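Local coordinates for Cd1 (Flavonifractor plautii, PDB 7D39), which is an FMN-binding flavone reductase of the flavodoxin family that probably starts flavone and flavonol breakdown in gut bacteria by reducing an enone double bond, at residues L41-C46 with D68-L73; P217-R222 with A231-C236; C236-E241 with F251-E256. All blocks are in the same frame, centred on the assembly; numbering follows the deposited sequence.

Contact 1: L41-C46 with D68-L73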
loop_
_atom_site.group_PDB
_atom_site.type_symbol
_atom_site.label_atom_id
_atom_site.label_comp_id
_atom_site.label_asym_id
_atom_site.label_seq_id
_atom_site.Cartn_x
_atom_site.Cartn_y
_atom_site.Cartn_z
ATOM N N LEU A 41 5.089 14.798 -11.620
ATOM C CA LEU A 41 6.206 14.406 -10.771
ATOM C C LEU A 41 7.139 13.484 -11.543
ATOM O O LEU A 41 6.711 12.754 -12.444
ATOM C CB LEU A 41 5.713 13.700 -9.501
ATOM C CG LEU A 41 5.463 14.443 -8.184
ATOM C CD1 LEU A 41 4.911 15.822 -8.379
ATOM C CD2 LEU A 41 4.522 13.620 -7.286
ATOM N N HIS A 42 8.420 13.543 -11.206
ATOM C CA HIS A 42 9.399 12.616 -11.754
ATOM C C HIS A 42 9.774 11.653 -10.641
ATOM O O HIS A 42 10.354 12.056 -9.625
ATOM C CB HIS A 42 10.633 13.328 -12.301
ATOM C CG HIS A 42 11.708 12.380 -12.729
ATOM N ND1 HIS A 42 12.947 12.339 -12.128
ATOM C CD2 HIS A 42 11.711 11.404 -13.667
ATOM C CE1 HIS A 42 13.676 11.393 -12.695
ATOM N NE2 HIS A 42 12.945 10.805 -13.626
ATOM N N ILE A 43 9.434 10.384 -10.830
ATOM C CA ILE A 43 9.687 9.353 -9.840
ATOM C C ILE A 43 10.343 8.176 -10.549
ATOM O O ILE A 43 9.756 7.597 -11.469
ATOM C CB ILE A 43 8.391 8.931 -9.124
ATOM C CG1 ILE A 43 7.829 10.120 -8.355
ATOM C CG2 ILE A 43 8.644 7.808 -8.160
ATOM C CD1 ILE A 43 6.458 9.900 -7.857
ATOM N N GLU A 44 11.561 7.838 -10.129
ATOM C CA GLU A 44 12.321 6.733 -10.704
ATOM C C GLU A 44 11.936 5.413 -10.052
ATOM O O GLU A 44 11.493 5.374 -8.899
ATOM C CB GLU A 44 13.824 6.949 -10.508
ATOM C CG GLU A 44 14.395 8.164 -11.200
ATOM C CD GLU A 44 14.775 7.881 -12.629
ATOM O OE1 GLU A 44 14.190 8.501 -13.542
ATOM O OE2 GLU A 44 15.658 7.026 -12.841
ATOM N N HIS A 45 12.139 4.324 -10.797
ATOM C CA HIS A 45 11.890 2.989 -10.265
ATOM C C HIS A 45 12.841 2.675 -9.113
ATOM O O HIS A 45 13.984 3.134 -9.071
ATOM C CB HIS A 45 12.075 1.922 -11.357
ATOM C CG HIS A 45 11.069 1.994 -12.464
ATOM N ND1 HIS A 45 9.883 1.300 -12.438
ATOM C CD2 HIS A 45 11.079 2.672 -13.635
ATOM C CE1 HIS A 45 9.197 1.557 -13.537
ATOM N NE2 HIS A 45 9.902 2.384 -14.281
ATOM N N CYS A 46 12.372 1.853 -8.185
ATOM C CA CYS A 46 13.231 1.347 -7.119
ATOM C C CYS A 46 14.318 0.454 -7.719
ATOM O O CYS A 46 14.022 -0.485 -8.469
ATOM C CB CYS A 46 12.394 0.582 -6.091
ATOM S SG CYS A 46 13.311 -0.313 -4.789
ATOM N N ASP A 68 12.920 10.476 -7.025
ATOM C CA ASP A 68 13.518 11.829 -7.257
ATOM C C ASP A 68 12.676 13.030 -6.790
ATOM O O ASP A 68 13.162 13.877 -6.055
ATOM C CB ASP A 68 13.833 12.032 -8.725
ATOM C CG ASP A 68 15.142 12.767 -8.930
ATOM O OD1 ASP A 68 16.015 12.677 -8.039
ATOM O OD2 ASP A 68 15.298 13.427 -9.981
ATOM N N ASP A 69 11.427 13.109 -7.249
ATOM C CA ASP A 69 10.377 13.836 -6.537
ATOM C C ASP A 69 9.718 12.992 -5.456
ATOM O O ASP A 69 8.764 13.449 -4.821
ATOM C CB ASP A 69 9.290 14.306 -7.502
ATOM C CG ASP A 69 9.727 15.481 -8.355
ATOM O OD1 ASP A 69 10.512 16.310 -7.851
ATOM O OD2 ASP A 69 9.279 15.567 -9.524
ATOM N N PHE A 70 10.192 11.766 -5.244
ATOM C CA PHE A 70 9.561 10.905 -4.255
ATOM C C PHE A 70 9.645 11.518 -2.860
ATOM O O PHE A 70 8.651 11.552 -2.128
ATOM C CB PHE A 70 10.190 9.511 -4.289
ATOM C CG PHE A 70 9.526 8.540 -3.373
ATOM C CD1 PHE A 70 8.344 7.936 -3.736
ATOM C CD2 PHE A 70 10.064 8.266 -2.124
ATOM C CE1 PHE A 70 7.701 7.050 -2.879
ATOM C CE2 PHE A 70 9.441 7.385 -1.263
ATOM C CZ PHE A 70 8.255 6.769 -1.643
ATOM N N ASP A 71 10.825 12.012 -2.471
ATOM C CA ASP A 71 10.956 12.600 -1.142
ATOM C C ASP A 71 9.969 13.743 -0.956
ATOM O O ASP A 71 9.324 13.848 0.090
ATOM C CB ASP A 71 12.392 13.079 -0.900
ATOM C CG ASP A 71 13.352 11.930 -0.625
ATOM O OD1 ASP A 71 12.888 10.835 -0.250
ATOM O OD2 ASP A 71 14.572 12.124 -0.774
ATOM N N TRP A 72 9.833 14.605 -1.963
ATOM C CA TRP A 72 8.813 15.648 -1.906
ATOM C C TRP A 72 7.425 15.045 -1.711
ATOM O O TRP A 72 6.678 15.448 -0.812
ATOM C CB TRP A 72 8.871 16.489 -3.176
ATOM C CG TRP A 72 7.855 17.585 -3.243
ATOM C CD1 TRP A 72 7.988 18.871 -2.779
ATOM C CD2 TRP A 72 6.547 17.502 -3.820
ATOM N NE1 TRP A 72 6.839 19.583 -3.028
ATOM C CE2 TRP A 72 5.940 18.773 -3.670
ATOM C CE3 TRP A 72 5.830 16.483 -4.448
ATOM C CZ2 TRP A 72 4.653 19.043 -4.120
ATOM C CZ3 TRP A 72 4.536 16.755 -4.891
ATOM C CH2 TRP A 72 3.971 18.028 -4.733
ATOM N N LEU A 73 7.066 14.070 -2.544
ATOM C CA LEU A 73 5.757 13.431 -2.404
ATOM C C LEU A 73 5.565 12.875 -0.996
ATOM O O LEU A 73 4.517 13.069 -0.371
ATOM C CB LEU A 73 5.607 12.312 -3.444
ATOM C CG LEU A 73 4.315 11.487 -3.469
ATOM C CD1 LEU A 73 3.107 12.385 -3.642
ATOM C CD2 LEU A 73 4.362 10.413 -4.568
#
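Asp69 and His42 hold each other by a reciprocal pair of hydrogen bonds. The backbone NH of His42 gives an almost straight bond (175°) to OD2 of Asp69, N to OD2 2.8 Å; the oxygen takes it on its anti side, with the donor somewhat out of the carboxylate plane. In return Asp69 N donates to His42 O over 2.8 Å, nearly in line with the carbonyl. Asp69 can bind twice because its CG lies beside its own backbone N, chi1 -74°, which brings the carboxylate round to the side of its own amide, and both meet the backbone of one residue, His42, through its N and its O. Replacing Asp69 by an alanine removes the carboxylate and would probably leave the amide of His42 without its acceptor, so that of the reciprocal pair the backbone bond alone remained.

Apolar branches pack beside this pair. Leu41 lies across Trp72 at about a right angle, its CD1 3.6 Å from CZ3 of the indole, while its other methyl, CD2, reaches CD1 of Leu73 at 4.1 Å. Ile43 adds its tip, CD1, to CD2 of Leu73 at 3.9 Å. Ile36 of strand 32-37, an outermost strand of the parallel sheet, touches Leu41, Trp72 and Leu73, so loop, helix start and sheet edge share one apolar patch in this flavodoxin-like domain.

On the outer side the His42 imidazole, its CG anti to the backbone N, presents ND1 at the ring edge to OD2 of Asp68, a weak bond of 3.4 Å with ring and carboxylate planes 85° apart. Its NE2 makes another weak bond, to Glu44 OE1. The chemistry thus divides: two short bonds to backbone atoms fix how 41-46 lies against the helix start, and the exposed imidazole, held by two weak bonds to carboxylates, probably contributes less to fixing the loop.

Contact 2: P217-R222 with A231-C236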
loop_
_atom_site.group_PDB
_atom_site.type_symbol
_atom_site.label_atom_id
_atom_site.label_comp_id
_atom_site.label_asym_id
_atom_site.label_seq_id
_atom_site.Cartn_x
_atom_site.Cartn_y
_atom_site.Cartn_z
ATOM N N PRO A 217 -11.177 -12.258 7.188
ATOM C CA PRO A 217 -11.793 -11.447 8.248
ATOM C C PRO A 217 -10.844 -10.422 8.831
ATOM O O PRO A 217 -11.290 -9.451 9.455
ATOM C CB PRO A 217 -12.200 -12.489 9.299
ATOM C CG PRO A 217 -12.059 -13.834 8.619
ATOM C CD PRO A 217 -11.017 -13.666 7.574
ATOM N N HIS A 218 -9.559 -10.586 8.633
ATOM C CA HIS A 218 -8.586 -9.670 9.180
ATOM C C HIS A 218 -8.159 -8.608 8.158
ATOM O O HIS A 218 -8.209 -7.460 8.458
ATOM C CB HIS A 218 -7.409 -10.478 9.703
ATOM C CG HIS A 218 -6.233 -9.666 10.099
ATOM N ND1 HIS A 218 -6.166 -8.986 11.284
ATOM C CD2 HIS A 218 -5.076 -9.414 9.458
ATOM C CE1 HIS A 218 -5.015 -8.357 11.364
ATOM N NE2 HIS A 218 -4.337 -8.600 10.267
ATOM N N CYS A 219 -7.796 -9.058 6.955
ATOM C CA CYS A 219 -7.298 -8.273 5.782
ATOM C C CYS A 219 -8.489 -7.488 5.115
ATOM O O CYS A 219 -8.365 -6.337 4.799
ATOM C CB CYS A 219 -6.427 -9.136 4.740
ATOM S SG CYS A 219 -5.809 -10.896 4.954
ATOM N N HIS A 220 -9.631 -8.143 4.977
ATOM C CA HIS A 220 -10.786 -7.870 4.097
ATOM C C HIS A 220 -10.591 -8.162 2.636
ATOM O O HIS A 220 -11.454 -7.958 1.848
ATOM C CB HIS A 220 -11.506 -6.530 4.298
ATOM C CG HIS A 220 -11.861 -6.249 5.707
ATOM N ND1 HIS A 220 -11.309 -5.217 6.413
ATOM C CD2 HIS A 220 -12.704 -6.874 6.553
ATOM C CE1 HIS A 220 -11.792 -5.219 7.634
ATOM N NE2 HIS A 220 -12.640 -6.214 7.740
ATOM N N SER A 221 -9.447 -8.709 2.336
ATOM C CA SER A 221 -9.038 -9.131 1.033
ATOM C C SER A 221 -9.912 -10.212 0.442
ATOM O O SER A 221 -10.470 -10.989 1.140
ATOM C CB SER A 221 -7.618 -9.634 1.145
ATOM O OG SER A 221 -7.150 -10.089 -0.058
ATOM N N ARG A 222 -9.983 -10.244 -0.868
ATOM C CA ARG A 222 -10.524 -11.352 -1.598
ATOM C C ARG A 222 -9.517 -12.131 -2.444
ATOM O O ARG A 222 -9.889 -12.977 -3.197
ATOM C CB ARG A 222 -11.703 -10.883 -2.445
ATOM C CG ARG A 222 -12.808 -10.208 -1.669
ATOM C CD ARG A 222 -14.025 -9.983 -2.511
ATOM N NE ARG A 222 -15.098 -9.418 -1.733
ATOM C CZ ARG A 222 -16.109 -10.118 -1.235
ATOM N NH1 ARG A 222 -16.180 -11.401 -1.428
ATOM N NH2 ARG A 222 -17.027 -9.538 -0.544
ATOM N N ALA A 231 -4.111 -22.104 2.393
ATOM C CA ALA A 231 -4.557 -20.935 1.705
ATOM C C ALA A 231 -3.927 -19.710 2.343
ATOM O O ALA A 231 -4.031 -19.493 3.516
ATOM C CB ALA A 231 -6.058 -20.871 1.717
ATOM N N ILE A 232 -3.244 -18.930 1.539
ATOM C CA ILE A 232 -2.611 -17.726 2.006
ATOM C C ILE A 232 -3.304 -16.479 1.501
ATOM O O ILE A 232 -3.524 -16.315 0.342
ATOM C CB ILE A 232 -1.137 -17.681 1.625
ATOM C CG1 ILE A 232 -0.491 -19.021 1.924
ATOM C CG2 ILE A 232 -0.453 -16.535 2.347
ATOM C CD1 ILE A 232 1.003 -19.041 1.773
ATOM N N CYS A 233 -3.642 -15.618 2.418
ATOM C CA CYS A 233 -4.134 -14.341 2.067
ATOM C C CYS A 233 -3.072 -13.509 1.370
ATOM O O CYS A 233 -1.985 -13.416 1.829
ATOM C CB CYS A 233 -4.594 -13.614 3.268
ATOM S SG CYS A 233 -5.285 -12.117 2.659
ATOM N N CYS A 234 -3.414 -12.921 0.248
ATOM C CA CYS A 234 -2.402 -12.225 -0.545
ATOM C C CYS A 234 -2.050 -10.845 0.004
ATOM O O CYS A 234 -0.998 -10.305 -0.346
ATOM C CB CYS A 234 -2.865 -12.101 -1.990
ATOM S SG CYS A 234 -2.708 -13.623 -2.891
ATOM N N LEU A 235 -2.876 -10.266 0.866
ATOM C CA LEU A 235 -2.562 -8.966 1.474
ATOM C C LEU A 235 -1.804 -9.170 2.783
ATOM O O LEU A 235 -0.645 -8.775 2.905
ATOM C CB LEU A 235 -3.841 -8.155 1.707
ATOM C CG LEU A 235 -3.641 -6.766 2.326
ATOM C CD1 LEU A 235 -2.597 -5.961 1.546
ATOM C CD2 LEU A 235 -4.966 -5.999 2.386
ATOM N N CYS A 236 -2.457 -9.789 3.767
ATOM C CA CYS A 236 -1.944 -9.832 5.127
ATOM C C CYS A 236 -1.118 -11.085 5.429
ATOM O O CYS A 236 -0.450 -11.138 6.465
ATOM C CB CYS A 236 -3.119 -9.688 6.107
ATOM S SG CYS A 236 -4.248 -11.102 6.358
#
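A cluster of four cysteines, arranged as two Cys-X-X-Cys turns, organises the small antiparallel sheet domain, and this contact brings the two turns together. Cys219 from the first meets Cys233 and Cys236 from the second. Cys219 SG lies 2.1 Å from Cys236 SG, modelled as a disulfide, but its chi3 of -41° is far from the usual right angle. Cys233 SG sits 2.7 Å from the same Cys219 SG, and Cys216 is also linked to it in the model. One sulfur cannot hold three disulfides, so the bonding drawn here is doubtful. The strained side chain of Cys219, its sulfur almost eclipsing the backbone N at chi1 -9°, points the same way.

Around the sulfurs the packing is less ambiguous. Cys233 SG, reaching out from the end of strand 230-233, is met by CB of Ser221 at 3.7 Å; the hydroxyl of Ser221 is hydrogen-bonded to Asn223 N. Leu235 lays its CB against both Ser221 CB and Cys219 CB, each at 4.1 Å, and carries its branch on to Met159 and Leu162 of helix 153-162, where the small domain meets the flavodoxin-like part. His218 approaches Cys236 with its ring edge: CD2 is 3.6 Å from SG, and the sulfur lies 86° off the ring normal, close to the ring plane. NE2, the ring atom next to CD2, is hydrogen-bonded to OD1 of Asp263, which probably helps set the turn of the ring.

Two Cys-X-X-Cys knuckles converging beside a small antiparallel sheet are the hallmark of zinc-ribbon and rubredoxin-like domains, where the four thiolates bind a metal. No metal is modelled at this site, and the crowded sulfurs are consistent with either an unmodelled or lost ion or with oxidised cysteines.

Contact 3: C236-E241 with F251-E256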
loop_
_atom_site.group_PDB
_atom_site.type_symbol
_atom_site.label_atom_id
_atom_site.label_comp_id
_atom_site.label_asym_id
_atom_site.label_seq_id
_atom_site.Cartn_x
_atom_site.Cartn_y
_atom_site.Cartn_z
ATOM N N CYS A 236 -2.457 -9.789 3.767
ATOM C CA CYS A 236 -1.944 -9.832 5.127
ATOM C C CYS A 236 -1.118 -11.085 5.429
ATOM O O CYS A 236 -0.450 -11.138 6.465
ATOM C CB CYS A 236 -3.119 -9.688 6.107
ATOM S SG CYS A 236 -4.248 -11.102 6.358
ATOM N N GLY A 237 -1.126 -12.084 4.552
ATOM C CA GLY A 237 -0.228 -13.205 4.700
ATOM C C GLY A 237 -0.647 -14.253 5.700
ATOM O O GLY A 237 0.096 -15.225 5.894
ATOM N N LEU A 238 -1.796 -14.089 6.355
ATOM C CA LEU A 238 -2.313 -15.143 7.210
ATOM C C LEU A 238 -2.434 -16.432 6.412
ATOM O O LEU A 238 -2.838 -16.422 5.248
ATOM C CB LEU A 238 -3.667 -14.744 7.793
ATOM C CG LEU A 238 -3.632 -13.727 8.934
ATOM C CD1 LEU A 238 -4.995 -13.121 9.176
ATOM C CD2 LEU A 238 -3.121 -14.376 10.207
ATOM N N GLU A 239 -2.051 -17.537 7.039
ATOM C CA GLU A 239 -2.077 -18.870 6.437
ATOM C C GLU A 239 -3.186 -19.690 7.092
ATOM O O GLU A 239 -3.211 -19.851 8.318
ATOM C CB GLU A 239 -0.719 -19.558 6.596
ATOM C CG GLU A 239 0.452 -18.611 6.311
ATOM C CD GLU A 239 1.778 -19.322 6.063
ATOM O OE1 GLU A 239 1.929 -20.499 6.454
ATOM O OE2 GLU A 239 2.671 -18.692 5.466
ATOM N N GLY A 240 -4.106 -20.197 6.283
ATOM C CA GLY A 240 -5.243 -20.894 6.842
ATOM C C GLY A 240 -5.970 -21.752 5.838
ATOM O O GLY A 240 -5.348 -22.513 5.099
ATOM N N GLU A 241 -7.289 -21.626 5.784
ATOM C CA GLU A 241 -8.093 -22.535 4.987
ATOM C C GLU A 241 -9.267 -21.788 4.374
ATOM O O GLU A 241 -9.933 -20.998 5.048
ATOM C CB GLU A 241 -8.594 -23.695 5.848
ATOM C CG GLU A 241 -9.519 -24.650 5.139
ATOM C CD GLU A 241 -9.579 -26.008 5.832
ATOM O OE1 GLU A 241 -9.530 -26.053 7.084
ATOM O OE2 GLU A 241 -9.655 -27.027 5.117
ATOM N N PHE A 251 -12.864 -17.722 5.185
ATOM C CA PHE A 251 -11.442 -17.942 5.439
ATOM C C PHE A 251 -11.194 -18.078 6.934
ATOM O O PHE A 251 -11.494 -17.157 7.698
ATOM C CB PHE A 251 -10.611 -16.794 4.843
ATOM C CG PHE A 251 -9.127 -16.937 5.036
ATOM C CD1 PHE A 251 -8.437 -17.993 4.471
ATOM C CD2 PHE A 251 -8.420 -15.994 5.762
ATOM C CE1 PHE A 251 -7.067 -18.120 4.640
ATOM C CE2 PHE A 251 -7.051 -16.114 5.937
ATOM C CZ PHE A 251 -6.376 -17.181 5.373
ATOM N N THR A 252 -10.635 -19.219 7.348
ATOM C CA THR A 252 -10.296 -19.459 8.743
ATOM C C THR A 252 -8.794 -19.673 8.898
ATOM O O THR A 252 -8.092 -20.040 7.952
ATOM C CB THR A 252 -11.048 -20.671 9.317
ATOM O OG1 THR A 252 -10.821 -21.820 8.490
ATOM C CG2 THR A 252 -12.546 -20.386 9.395
ATOM N N PHE A 253 -8.311 -19.457 10.118
ATOM C CA PHE A 253 -6.889 -19.560 10.414
ATOM C C PHE A 253 -6.721 -19.723 11.916
ATOM O O PHE A 253 -7.563 -19.258 12.696
ATOM C CB PHE A 253 -6.124 -18.325 9.924
ATOM C CG PHE A 253 -6.654 -17.034 10.467
ATOM C CD1 PHE A 253 -6.143 -16.498 11.634
ATOM C CD2 PHE A 253 -7.670 -16.359 9.807
ATOM C CE1 PHE A 253 -6.627 -15.313 12.130
ATOM C CE2 PHE A 253 -8.160 -15.168 10.295
ATOM C CZ PHE A 253 -7.639 -14.644 11.456
ATOM N N PRO A 254 -5.715 -20.461 12.308
ATOM C CA PRO A 254 -5.422 -20.656 13.711
ATOM C C PRO A 254 -5.117 -19.322 14.241
ATOM O O PRO A 254 -4.309 -18.633 13.698
ATOM C CB PRO A 254 -4.166 -21.490 13.689
ATOM C CG PRO A 254 -3.608 -21.327 12.346
ATOM C CD PRO A 254 -4.778 -21.180 11.456
ATOM N N ALA A 255 -5.621 -19.001 15.408
ATOM C CA ALA A 255 -5.508 -17.658 15.957
ATOM C C ALA A 255 -4.096 -17.198 16.231
ATOM O O ALA A 255 -3.813 -16.053 16.364
ATOM C CB ALA A 255 -6.294 -17.570 17.233
ATOM N N GLU A 256 -3.227 -18.139 16.398
ATOM C CA GLU A 256 -1.824 -17.829 16.649
ATOM C C GLU A 256 -1.161 -17.196 15.427
ATOM O O GLU A 256 -0.184 -16.451 15.566
ATOM C CB GLU A 256 -1.085 -19.098 17.081
ATOM C CG GLU A 256 0.380 -18.894 17.433
ATOM C CD GLU A 256 1.286 -18.938 16.215
ATOM O OE1 GLU A 256 2.459 -18.508 16.321
ATOM O OE2 GLU A 256 0.818 -19.399 15.149
#
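Leu238 reaches from the turn before strand 239-245 to two phenylalanines of the facing segment. Its CB lies 4.1 Å from CE2 of Phe251. Beyond CG, which stands beside the backbone N at chi1 -76°, the methyl groups divide over Phe253: CD1 sits over the ring face, 3.9 Å from the centroid and 14° off the normal, a CH-pi contact, and Leu238 CD2 touches CD1 of Phe253, nearer the rim, at 4.0 Å. The carbonyl of Leu238 meets the edge of the other ring, its O 3.6 Å from CZ of Phe251.

These residues flank the open end of a beta hairpin, strands 239-245 and 248-252, which make up half of the four-stranded antiparallel sheet. Glu241 and Thr252 form an antiparallel hydrogen-bonded pair of it, with Glu241 N to Thr252 O at 2.8 Å and Thr252 N to Glu241 O at 3.0 Å. Next to the pair, Gly240 comes so close that its CA makes a CA-H...O contact of 3.2 Å with Thr252 O; a CB here would run into that oxygen and into Phe253.

Phe251, buried, runs its ring alongside 239-241, touches Ala231 and meets the ring of Phe224. Glu241 CB packs near Thr252 OG1, whose polar partner is NE2 of His243.

From the N terminus, the first two strands of the parallel sheet and the helix between them lead into 41-46, and contact 1 closes the partly unmodelled loop between strand 32-37 and helix 70-79. The chain then completes the flavodoxin-like domain before contact 2 closes the loop that spans the hairpin 224-227/230-233, bringing 217-222 to 231-236. Contact 3 follows in series, closing the next hairpin of the same sheet; it shares Cys236 with contact 2, and the two are joined by strand pairing between 230-233 and 239-245. None of the three nests or crosses. Contacts 2 and 3 lie about 8 Å apart between centres, whereas contact 1 lies across the chain's centre, about 30 Å from the centre of contact 2.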